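Local atomic coordinates of uncharacterized GST-like proteinprotein (Pseudomonas syringae pv. tomato, PDB entry 3IC8), a protein that is of unknown function but has the two-domain architecture of glutathione S-transferases, so it may bind glutathione or a related thiol. Residues Trp211-Arg214 against Val215-Phe218; Gly171-Phe175 against Gly176-Ile180; Ala15-Ala18 against Arg19-Gly23; Pro196-Ala199 against Pro200-Asp203; Trp156-Phe159 against Met160-Glu164. One frame throughout, in Å; residues are numbered along the deposited sequence.

Contact 1 (Trp211-Arg214 against Val215-Phe218); sequences WLDR and VLGF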
# COMPACT_ATOMS: atom_id res chain seq x y z
N TRP A 211 -9.19 8.10 2.52
CA TRP A 211 -8.77 9.05 3.52
C TRP A 211 -8.59 8.37 4.84
O TRP A 211 -7.69 8.69 5.57
CB TRP A 211 -9.79 10.18 3.65
CG TRP A 211 -9.67 10.93 4.92
CD1 TRP A 211 -8.83 11.93 5.18
CD2 TRP A 211 -10.42 10.74 6.10
NE1 TRP A 211 -8.99 12.37 6.43
CE2 TRP A 211 -9.98 11.65 7.03
CE3 TRP A 211 -11.44 9.86 6.47
CZ2 TRP A 211 -10.48 11.72 8.28
CZ3 TRP A 211 -11.93 9.94 7.70
CH2 TRP A 211 -11.46 10.85 8.60
N LEU A 212 -9.47 7.45 5.15
CA LEU A 212 -9.41 6.77 6.41
C LEU A 212 -8.15 5.95 6.56
O LEU A 212 -7.56 5.94 7.59
CB LEU A 212 -10.67 5.95 6.63
CG LEU A 212 -10.67 5.04 7.84
CD1 LEU A 212 -10.57 5.79 9.09
CD2 LEU A 212 -11.84 4.20 7.86
N ASP A 213 -7.75 5.26 5.51
CA ASP A 213 -6.54 4.47 5.52
C ASP A 213 -5.33 5.32 5.68
O ASP A 213 -4.38 4.94 6.30
CB ASP A 213 -6.44 3.58 4.30
CG ASP A 213 -7.44 2.49 4.32
OD1 ASP A 213 -7.92 2.16 5.40
OD2 ASP A 213 -7.79 1.97 3.26
N ARG A 214 -5.37 6.50 5.12
CA ARG A 214 -4.30 7.43 5.30
C ARG A 214 -4.14 7.87 6.74
O ARG A 214 -3.06 7.95 7.25
CB ARG A 214 -4.60 8.64 4.44
CG ARG A 214 -3.44 9.43 4.01
CD ARG A 214 -3.86 10.71 3.38
NE ARG A 214 -4.15 10.53 1.99
CZ ARG A 214 -5.31 10.75 1.41
NH1 ARG A 214 -6.34 11.20 2.10
NH2 ARG A 214 -5.43 10.53 0.13
N VAL A 215 -5.23 8.18 7.40
CA VAL A 215 -5.21 8.58 8.79
C VAL A 215 -4.76 7.49 9.74
O VAL A 215 -4.09 7.74 10.68
CB VAL A 215 -6.53 9.18 9.22
CG1 VAL A 215 -6.46 9.69 10.58
CG2 VAL A 215 -6.91 10.28 8.32
N LEU A 216 -5.18 6.27 9.48
CA LEU A 216 -4.80 5.09 10.23
C LEU A 216 -3.34 4.73 10.04
O LEU A 216 -2.74 4.10 10.85
CB LEU A 216 -5.69 3.92 9.87
CG LEU A 216 -6.99 3.62 10.61
CD1 LEU A 216 -7.49 4.74 11.37
CD2 LEU A 216 -8.04 3.17 9.70
N GLY A 217 -2.77 5.16 8.93
CA GLY A 217 -1.43 4.86 8.52
C GLY A 217 -0.31 5.54 9.24
O GLY A 217 0.83 5.20 9.06
N PHE A 218 -0.67 6.54 10.03
CA PHE A 218 0.25 7.23 10.91
C PHE A 218 0.72 6.27 11.98
O PHE A 218 1.77 6.43 12.54
CB PHE A 218 -0.41 8.45 11.54
CG PHE A 218 -0.49 9.63 10.63
CD1 PHE A 218 0.61 10.38 10.34
CD2 PHE A 218 -1.67 9.99 10.08
CE1 PHE A 218 0.52 11.44 9.51
CE2 PHE A 218 -1.74 11.06 9.26
CZ PHE A 218 -0.65 11.78 8.98

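Contact 2 (Gly171-Phe175 against Gly176-Ile180); sequences GDFLF and GAPSI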
# COMPACT_ATOMS: atom_id res chain seq x y z
N GLY A 171 -8.39 16.61 -1.43
CA GLY A 171 -7.66 17.10 -0.28
C GLY A 171 -7.18 15.95 0.56
O GLY A 171 -7.89 15.01 0.73
N ASP A 172 -5.97 16.02 1.05
CA ASP A 172 -5.45 14.92 1.83
C ASP A 172 -6.17 14.68 3.14
O ASP A 172 -6.40 13.57 3.52
CB ASP A 172 -3.94 15.07 2.03
CG ASP A 172 -3.15 14.61 0.84
OD1 ASP A 172 -3.52 13.60 0.27
OD2 ASP A 172 -2.19 15.25 0.46
N PHE A 173 -6.49 15.75 3.83
CA PHE A 173 -7.03 15.73 5.16
C PHE A 173 -8.16 16.72 5.30
O PHE A 173 -8.45 17.44 4.39
CB PHE A 173 -5.95 15.99 6.17
CG PHE A 173 -4.87 14.99 6.17
CD1 PHE A 173 -3.73 15.21 5.47
CD2 PHE A 173 -4.99 13.84 6.86
CE1 PHE A 173 -2.76 14.30 5.47
CE2 PHE A 173 -4.01 12.95 6.85
CZ PHE A 173 -2.89 13.17 6.15
N LEU A 174 -8.83 16.69 6.43
CA LEU A 174 -10.04 17.47 6.63
C LEU A 174 -9.82 18.97 6.57
O LEU A 174 -10.65 19.69 6.10
CB LEU A 174 -10.73 17.08 7.93
CG LEU A 174 -11.24 15.66 8.09
CD1 LEU A 174 -11.75 15.47 9.42
CD2 LEU A 174 -12.27 15.36 7.13
N PHE A 175 -8.70 19.42 7.07
CA PHE A 175 -8.38 20.81 7.08
C PHE A 175 -7.20 21.13 6.21
O PHE A 175 -6.50 22.05 6.48
CB PHE A 175 -8.14 21.30 8.47
CG PHE A 175 -9.36 21.52 9.24
CD1 PHE A 175 -9.90 20.53 10.00
CD2 PHE A 175 -9.98 22.73 9.24
CE1 PHE A 175 -11.01 20.74 10.70
CE2 PHE A 175 -11.09 22.92 9.95
CZ PHE A 175 -11.60 21.93 10.67
N GLY A 176 -6.98 20.38 5.15
CA GLY A 176 -5.79 20.61 4.38
C GLY A 176 -4.68 19.78 4.94
O GLY A 176 -4.44 18.69 4.53
N ALA A 177 -3.98 20.35 5.88
CA ALA A 177 -3.05 19.65 6.70
C ALA A 177 -3.80 18.80 7.70
O ALA A 177 -4.91 19.07 8.03
CB ALA A 177 -2.18 20.61 7.39
N PRO A 178 -3.14 17.79 8.21
CA PRO A 178 -3.72 16.93 9.21
C PRO A 178 -3.92 17.63 10.54
O PRO A 178 -3.27 18.57 10.85
CB PRO A 178 -2.70 15.82 9.31
CG PRO A 178 -1.51 16.34 8.78
CD PRO A 178 -1.83 17.33 7.79
N SER A 179 -4.86 17.13 11.30
CA SER A 179 -5.23 17.75 12.53
C SER A 179 -5.78 16.72 13.49
O SER A 179 -5.98 15.62 13.13
CB SER A 179 -6.21 18.90 12.33
OG SER A 179 -7.17 18.64 11.36
N ILE A 180 -6.04 17.13 14.71
CA ILE A 180 -6.60 16.30 15.73
C ILE A 180 -7.98 15.88 15.26
O ILE A 180 -8.46 14.85 15.62
CB ILE A 180 -6.62 17.00 17.09
CG1 ILE A 180 -7.19 16.11 18.17
CG2 ILE A 180 -7.44 18.20 17.06
CD1 ILE A 180 -6.43 14.90 18.42

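Contact 3 (Ala15-Ala18 against Arg19-Gly23); sequences AEKA and RLMLG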
# COMPACT_ATOMS: atom_id res chain seq x y z
N ALA A 15 -9.56 2.95 23.01
CA ALA A 15 -8.28 3.55 23.25
C ALA A 15 -7.45 3.75 22.00
O ALA A 15 -6.32 4.11 22.09
CB ALA A 15 -7.53 2.74 24.22
N GLU A 16 -8.01 3.47 20.85
CA GLU A 16 -7.30 3.62 19.59
C GLU A 16 -6.93 5.03 19.22
O GLU A 16 -5.90 5.27 18.68
CB GLU A 16 -8.04 2.91 18.48
CG GLU A 16 -7.33 2.86 17.19
CD GLU A 16 -6.16 1.91 17.16
OE1 GLU A 16 -5.50 1.88 16.13
OE2 GLU A 16 -5.89 1.20 18.13
N LYS A 17 -7.79 5.98 19.51
CA LYS A 17 -7.52 7.33 19.11
C LYS A 17 -6.24 7.81 19.75
O LYS A 17 -5.44 8.39 19.09
CB LYS A 17 -8.69 8.24 19.44
CG LYS A 17 -8.36 9.71 19.48
CD LYS A 17 -9.51 10.58 19.12
CE LYS A 17 -10.26 11.07 20.33
NZ LYS A 17 -10.36 12.51 20.36
N ALA A 18 -6.03 7.54 21.01
CA ALA A 18 -4.83 7.99 21.71
C ALA A 18 -3.55 7.41 21.17
O ALA A 18 -2.56 8.06 21.13
CB ALA A 18 -4.94 7.70 23.12
N ARG A 19 -3.60 6.16 20.77
CA ARG A 19 -2.51 5.48 20.15
C ARG A 19 -2.12 6.09 18.81
O ARG A 19 -0.97 6.19 18.49
CB ARG A 19 -2.93 4.03 19.96
CG ARG A 19 -2.13 3.06 20.72
CD ARG A 19 -2.92 2.09 21.56
NE ARG A 19 -4.13 1.55 20.96
CZ ARG A 19 -5.08 0.94 21.64
NH1 ARG A 19 -4.98 0.78 22.92
NH2 ARG A 19 -6.14 0.51 21.04
N LEU A 20 -3.10 6.45 18.02
CA LEU A 20 -2.89 7.14 16.77
C LEU A 20 -2.29 8.48 17.01
O LEU A 20 -1.51 8.94 16.24
CB LEU A 20 -4.16 7.22 15.93
CG LEU A 20 -4.67 5.89 15.43
CD1 LEU A 20 -6.09 5.95 15.05
CD2 LEU A 20 -3.86 5.32 14.35
N MSE A 21 -2.69 9.12 18.08
CA MSE A 21 -2.20 10.41 18.42
C MSE A 21 -0.72 10.32 18.68
O MSE A 21 0.04 11.15 18.27
CB MSE A 21 -2.92 10.97 19.63
CG MSE A 21 -4.24 11.63 19.35
SE MSE A 21 -5.39 11.86 20.85
CE MSE A 21 -4.42 13.05 21.86
N LEU A 22 -0.31 9.27 19.35
CA LEU A 22 1.09 9.02 19.54
C LEU A 22 1.80 8.76 18.25
O LEU A 22 2.91 9.14 18.09
CB LEU A 22 1.31 7.94 20.58
CG LEU A 22 0.90 8.38 21.97
CD1 LEU A 22 0.83 7.26 22.91
CD2 LEU A 22 1.78 9.39 22.49
N GLY A 23 1.17 8.08 17.33
CA GLY A 23 1.74 7.86 16.03
C GLY A 23 1.98 9.07 15.17
O GLY A 23 2.98 9.18 14.53

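Contact 4 (Pro196-Ala199 against Pro200-Asp203); sequences PVTA and PFVD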
# COMPACT_ATOMS: atom_id res chain seq x y z
N PRO A 196 -18.15 -6.92 9.24
CA PRO A 196 -18.56 -7.03 7.86
C PRO A 196 -19.87 -6.34 7.62
O PRO A 196 -20.06 -5.76 6.59
CB PRO A 196 -18.71 -8.52 7.69
CG PRO A 196 -17.77 -9.08 8.59
CD PRO A 196 -17.56 -8.17 9.71
N VAL A 197 -20.77 -6.46 8.57
CA VAL A 197 -22.04 -5.79 8.51
C VAL A 197 -21.99 -4.28 8.55
O VAL A 197 -22.72 -3.64 7.84
CB VAL A 197 -22.93 -6.28 9.63
CG1 VAL A 197 -24.19 -5.53 9.64
CG2 VAL A 197 -23.18 -7.73 9.51
N THR A 198 -21.13 -3.74 9.41
CA THR A 198 -20.96 -2.30 9.56
C THR A 198 -19.98 -1.60 8.64
O THR A 198 -19.99 -0.42 8.55
CB THR A 198 -20.61 -1.88 11.00
OG1 THR A 198 -19.36 -2.44 11.38
CG2 THR A 198 -21.67 -2.31 11.94
N ALA A 199 -19.14 -2.34 7.95
CA ALA A 199 -18.14 -1.79 7.07
C ALA A 199 -18.66 -0.97 5.88
O ALA A 199 -18.05 -0.03 5.46
CB ALA A 199 -17.22 -2.83 6.64
N PRO A 200 -19.81 -1.33 5.37
CA PRO A 200 -20.43 -0.60 4.27
C PRO A 200 -20.80 0.81 4.67
O PRO A 200 -20.92 1.66 3.85
CB PRO A 200 -21.66 -1.44 3.98
CG PRO A 200 -21.31 -2.72 4.40
CD PRO A 200 -20.55 -2.56 5.61
N PHE A 201 -20.97 1.05 5.95
CA PHE A 201 -21.22 2.37 6.42
C PHE A 201 -20.06 3.30 6.11
O PHE A 201 -20.28 4.45 5.88
CB PHE A 201 -21.53 2.36 7.90
CG PHE A 201 -22.85 1.82 8.23
CD1 PHE A 201 -23.98 2.43 7.77
CD2 PHE A 201 -22.97 0.72 9.01
CE1 PHE A 201 -25.18 1.93 8.09
CE2 PHE A 201 -24.15 0.23 9.31
CZ PHE A 201 -25.26 0.83 8.85
N VAL A 202 -18.86 2.75 6.07
CA VAL A 202 -17.73 3.44 5.51
C VAL A 202 -17.43 3.16 4.04
O VAL A 202 -17.24 4.06 3.28
CB VAL A 202 -16.50 3.12 6.28
CG1 VAL A 202 -15.39 3.96 5.83
CG2 VAL A 202 -16.72 3.30 7.70
N ASP A 203 -17.39 1.90 3.65
CA ASP A 203 -16.89 1.50 2.35
C ASP A 203 -17.71 1.99 1.16
O ASP A 203 -17.21 2.06 0.06
CB ASP A 203 -16.65 -0.01 2.31
CG ASP A 203 -15.49 -0.44 3.17
OD1 ASP A 203 -14.72 0.41 3.59
OD2 ASP A 203 -15.33 -1.62 3.45

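Contact 5 (Trp156-Phe159 against Met160-Glu164); sequences WPTF and MSRLE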
# COMPACT_ATOMS: atom_id res chain seq x y z
N TRP A 156 -27.17 8.79 9.51
CA TRP A 156 -25.79 8.51 9.20
C TRP A 156 -25.35 8.91 7.81
O TRP A 156 -24.26 9.34 7.60
CB TRP A 156 -25.48 7.05 9.45
CG TRP A 156 -24.10 6.71 9.16
CD1 TRP A 156 -23.66 6.08 8.08
CD2 TRP A 156 -22.97 7.00 9.95
NE1 TRP A 156 -22.33 5.93 8.13
CE2 TRP A 156 -21.88 6.49 9.28
CE3 TRP A 156 -22.78 7.63 11.16
CZ2 TRP A 156 -20.61 6.59 9.79
CZ3 TRP A 156 -21.55 7.71 11.65
CH2 TRP A 156 -20.47 7.21 10.97
N PRO A 157 -26.23 8.72 6.87
CA PRO A 157 -25.96 9.01 5.49
C PRO A 157 -25.75 10.49 5.24
O PRO A 157 -25.04 10.84 4.35
CB PRO A 157 -27.21 8.50 4.81
CG PRO A 157 -27.66 7.52 5.64
CD PRO A 157 -27.44 7.94 7.00
N THR A 158 -26.38 11.33 6.02
CA THR A 158 -26.17 12.73 5.87
C THR A 158 -24.73 13.07 6.15
O THR A 158 -24.14 13.79 5.41
CB THR A 158 -27.08 13.51 6.81
OG1 THR A 158 -28.43 13.37 6.40
CG2 THR A 158 -26.75 14.92 6.80
N PHE A 159 -24.18 12.56 7.24
CA PHE A 159 -22.79 12.82 7.56
C PHE A 159 -21.80 12.24 6.60
O PHE A 159 -20.84 12.87 6.29
CB PHE A 159 -22.41 12.28 8.94
CG PHE A 159 -23.33 12.63 10.04
CD1 PHE A 159 -23.65 13.92 10.32
CD2 PHE A 159 -23.81 11.65 10.86
CE1 PHE A 159 -24.46 14.21 11.33
CE2 PHE A 159 -24.61 11.95 11.87
CZ PHE A 159 -24.94 13.23 12.11
N MSE A 160 -21.99 11.00 6.19
CA MSE A 160 -21.07 10.37 5.27
C MSE A 160 -21.00 10.95 3.86
O MSE A 160 -19.96 11.03 3.28
CB MSE A 160 -21.26 8.87 5.26
CG MSE A 160 -20.80 8.25 6.51
SE MSE A 160 -18.97 8.46 6.78
CE MSE A 160 -18.85 9.56 8.25
N SER A 161 -22.15 11.32 3.33
CA SER A 161 -22.24 11.92 2.03
C SER A 161 -21.55 13.27 2.00
O SER A 161 -20.96 13.64 1.02
CB SER A 161 -23.67 12.01 1.56
OG SER A 161 -24.41 12.94 2.29
N ARG A 162 -21.69 14.00 3.08
CA ARG A 162 -21.05 15.27 3.22
C ARG A 162 -19.55 15.11 3.22
O ARG A 162 -18.86 15.84 2.57
CB ARG A 162 -21.53 15.95 4.49
CG ARG A 162 -22.43 17.12 4.28
CD ARG A 162 -23.77 17.01 4.96
NE ARG A 162 -23.81 17.61 6.27
CZ ARG A 162 -24.86 18.18 6.83
NH1 ARG A 162 -25.99 18.29 6.19
NH2 ARG A 162 -24.77 18.68 8.02
N LEU A 163 -19.06 14.15 3.97
CA LEU A 163 -17.66 13.85 4.03
C LEU A 163 -17.11 13.38 2.72
O LEU A 163 -16.05 13.75 2.35
CB LEU A 163 -17.36 12.85 5.13
CG LEU A 163 -15.91 12.49 5.37
CD1 LEU A 163 -15.12 13.64 5.80
CD2 LEU A 163 -15.84 11.42 6.38
N GLU A 164 -17.89 12.57 2.01
CA GLU A 164 -17.60 12.13 0.67
C GLU A 164 -17.55 13.26 -0.32
O GLU A 164 -16.68 13.31 -1.11
CB GLU A 164 -18.62 11.08 0.23
CG GLU A 164 -18.49 10.55 -1.19
CD GLU A 164 -17.20 9.82 -1.44
OE1 GLU A 164 -16.56 9.44 -0.48
OE2 GLU A 164 -16.81 9.62 -2.59

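Contact 1 (Trp211-Arg214 against Val215-Phe218)
Val215 lays its CG2 methyl over one face of the Trp211 indole, one helical turn along the chain. The methyl stands 3.8 Å from the centroid of the five-membered ring, a CH-pi contact displaced toward the rim, where Val215 CG2 comes within 3.5 Å of Trp211 NE1. With CG1 anti to the backbone N (chi1 -175°), CG2 is the branch placed beside that N, on the side of the ring. A flat indole suits this place because its face accepts the methyl while its NE1 is held by Asp182 of helix 180-193. That helix also meets Val215 at Phe183 and Ala186, and Leu212 at Leu189. Leu212 CD1 in turn touches CD2 of the partly exposed Leu216 at 3.7 Å. The backbone adds two well-formed bonds, Val215 N to Trp211 O and Leu216 N to Leu212 O, each 3.1 Å. On the loose side Asp213 faces solvent, and exposed Gly217 gives only weak, bent bonds from its N to Asp213 O and Arg214 O. Phe218 then turns inward, its O bonded to Asn28 of the second subunit. This is the C-terminal part of amphipathic helix 206-216, in the all-helical C-terminal domain of the GST fold.

Contact 2 (Gly171-Phe175 against Gly176-Ile180)
The Phe173 ring is roofed by Pro178, whose CB sits 3.8 Å from the ring centroid and almost exactly on its normal. This CH-pi contact suits a proline, a rigid ring with polarised C-H bonds, against a flat aromatic. Pro178 CD continues the contact at 3.7 Å from Phe173 CD1. At the ring edge, in its plane, Gly176 O stands 3.7 Å from Phe173 CD1, where the weakly positive ring hydrogens can meet a carbonyl. Across the loop, Phe175 CD1 approaches Ser179 OG at 3.6 Å. These side chains are brought together by a type I beta turn from Phe173 to Gly176, closed by a weak 3.4 Å bond from Gly176 N to Phe173 O. Gly176 has a positive phi (89°) at which a CB would collide with the Phe175 carbonyl, so glycine is needed there. The turn leads into the Ser-X-X-Asp N-capping box familiar at the start of this helix in GSTs: Asp182 accepts from Ser179 N, and its other carboxylate oxygen accepts from Leu174 N, tying the turn to helix 180-193. Farther out, Phe175 packs on Val91 and Leu94 of helix 88-110, and Phe173 rests on Ser224 of the second subunit.

Contact 3 (Ala15-Ala18 against Arg19-Gly23)
Bends at chi2 (129°) and chi3 fold the Arg19 chain back along the helix, while Glu16, with CG opposite its own N and a turn at chi2 (72°), brings its carboxylate round to meet it. The two side chains cross at about a right angle, with the carboxylate and guanidinium planes 65° apart. Glu16 OE2 alone receives both bonds: lying in the guanidinium plane, it takes Arg19 NH2 at 3.0 Å, the core of a salt bridge, and weakly Arg19 NE at 3.4 Å. The Ala15 carbonyl and methyl both lie over one face of the guanidinium, Ala15 O 3.4 Å from Arg19 CZ and Ala15 CB 3.5 Å from Arg19 NH1; a small residue lets the plane come close. Arg19 also donates elsewhere, NH1 to Tyr9 O and NH2 to Ser12 O. Arginine suits the place because its planar fork of donors can serve several acceptors at once.

The aliphatic parts of the side chains pack along the rest of helix 16-25. Leu20 CD1 lies 4.0 Å from Glu16 CG, and the selenium of Met21 lies 3.9 Å from Lys17 CG; Lys17 extends to a salt bridge with Asp99. Met21 reaches Met69 of helix 66-76, and Leu22 reaches Leu6 of strand 4-8, as expected for the helix of a beta-alpha-beta unit in a thioredoxin-like domain. The acceptors round Arg19 would favour a charged guanidinium, and the carboxylate is probably helped by the arginine and by the bond of Glu16 OE1 to His220.

Contact 4 (Pro196-Ala199 against Pro200-Asp203)
Pro200 opens the short, single-turn helix 200-203, and Ala199 and Thr198 supply the carbonyls that start its turn, within the helical C-terminal domain of the GST fold. The backbone bonds come first. Ala199 O accepts twice: from Asp203 N at 2.7 Å, nearly straight and in the carbonyl plane, and from Val202 N at 3.0 Å, well above that plane. Thr198 O takes Phe201 N at 3.1 Å, again from above its plane. Proline fits the first turn, where its missing N-H costs no bond, and its ring fixes phi at a helical value. Its CD makes C-H to carbonyl contacts with Pro196 O and Val197 O.

The apolar contacts are modest. Pro200 CD lies 3.5 Å from Ala199 CB. The Phe201 ring, its CG set opposite the carbonyl carbon (chi1 -73°), swings back so that CD2 is 4.0 Å from Thr198 CB, while its other surroundings include Leu192 and an edge-to-face partner, Trp156.

The polar side chains find partners beyond the turn. Thr198 OG1 bonds to Leu192 O at the end of helix 180-193. Asp203 OD1 forms a salt bridge to Lys193, and OD2 bonds to Ser36 and Tyr9 of the third subunit, so the carboxylate links Lys193 of its own chain to that subunit, while Asp203 N closes the turn. At the Phe201 ring edge, near its plane, Thr198 O stands 3.2 Å from CD2.

Contact 5 (Trp156-Phe159 against Met160-Glu164)
Met160, a selenomethionine, climbs over the Trp156 indole, one turn earlier on helix 149-167. Its CB stays near the backbone, 3.8 Å from Trp156 O, the oxygen that accepts Met160 N in a straight bond. CG, opposite the carbonyl carbon (chi1 -71°), lands over one face toward the rim, close to Trp156 NE1 at 3.2 Å. A further bend at chi2 (-63°) carries SE to 4.8 Å from the six-membered ring centroid, oblique to the ring rather than squarely above it, a Met-aromatic contact. CE reaches the far end, 3.8 Å from Trp156 CZ2. A flexible, unbranched methionine can follow the indole in this way, and a broad tryptophan offers it a long surface; Leu189 of helix 180-193 touches both.

The outer face is more polar. Thr158 and Arg162 run side by side, and Thr158 CG2 lies over one face of the guanidinium, toward its rim, 3.5 Å from Arg162 NH1. Ser161 OG lies 3.0 Å from Pro157 O and 3.2 Å from Thr158 O. Pro157, lacking an N-H, accompanies a kink in the helix. Phe159 turns to helix 88-110, where it meets His105 edge to face. The chemistry is thus divided by side: dispersion and the polarisable selenium act where the helix faces its neighbours, whereas hydroxyl and guanidinium groups, able to bond to water, occupy the exposed flank.

From the N terminus, contact 3 comes first, in the thioredoxin-like domain; contacts 5, 2, 4 and 1 then follow in the C-terminal helical domain. All lie in series: each is a continuous stretch, and none nests in or crosses another. Contact 2 closes the turn before helix 180-193, and contact 4 the loop after it; contacts 3, 5 and 1 are turns along helices. Tertiary packing joins them: Leu163 of contact 5 meets Leu174 of contact 2, Phe218 of contact 1 meets Phe173, and Val202 of contact 4 meets Leu212. Met21 with Ile180, and the Leu20 side chain with the Leu216 carbonyl, tie contact 3 across the domain boundary to contacts 2 and 1.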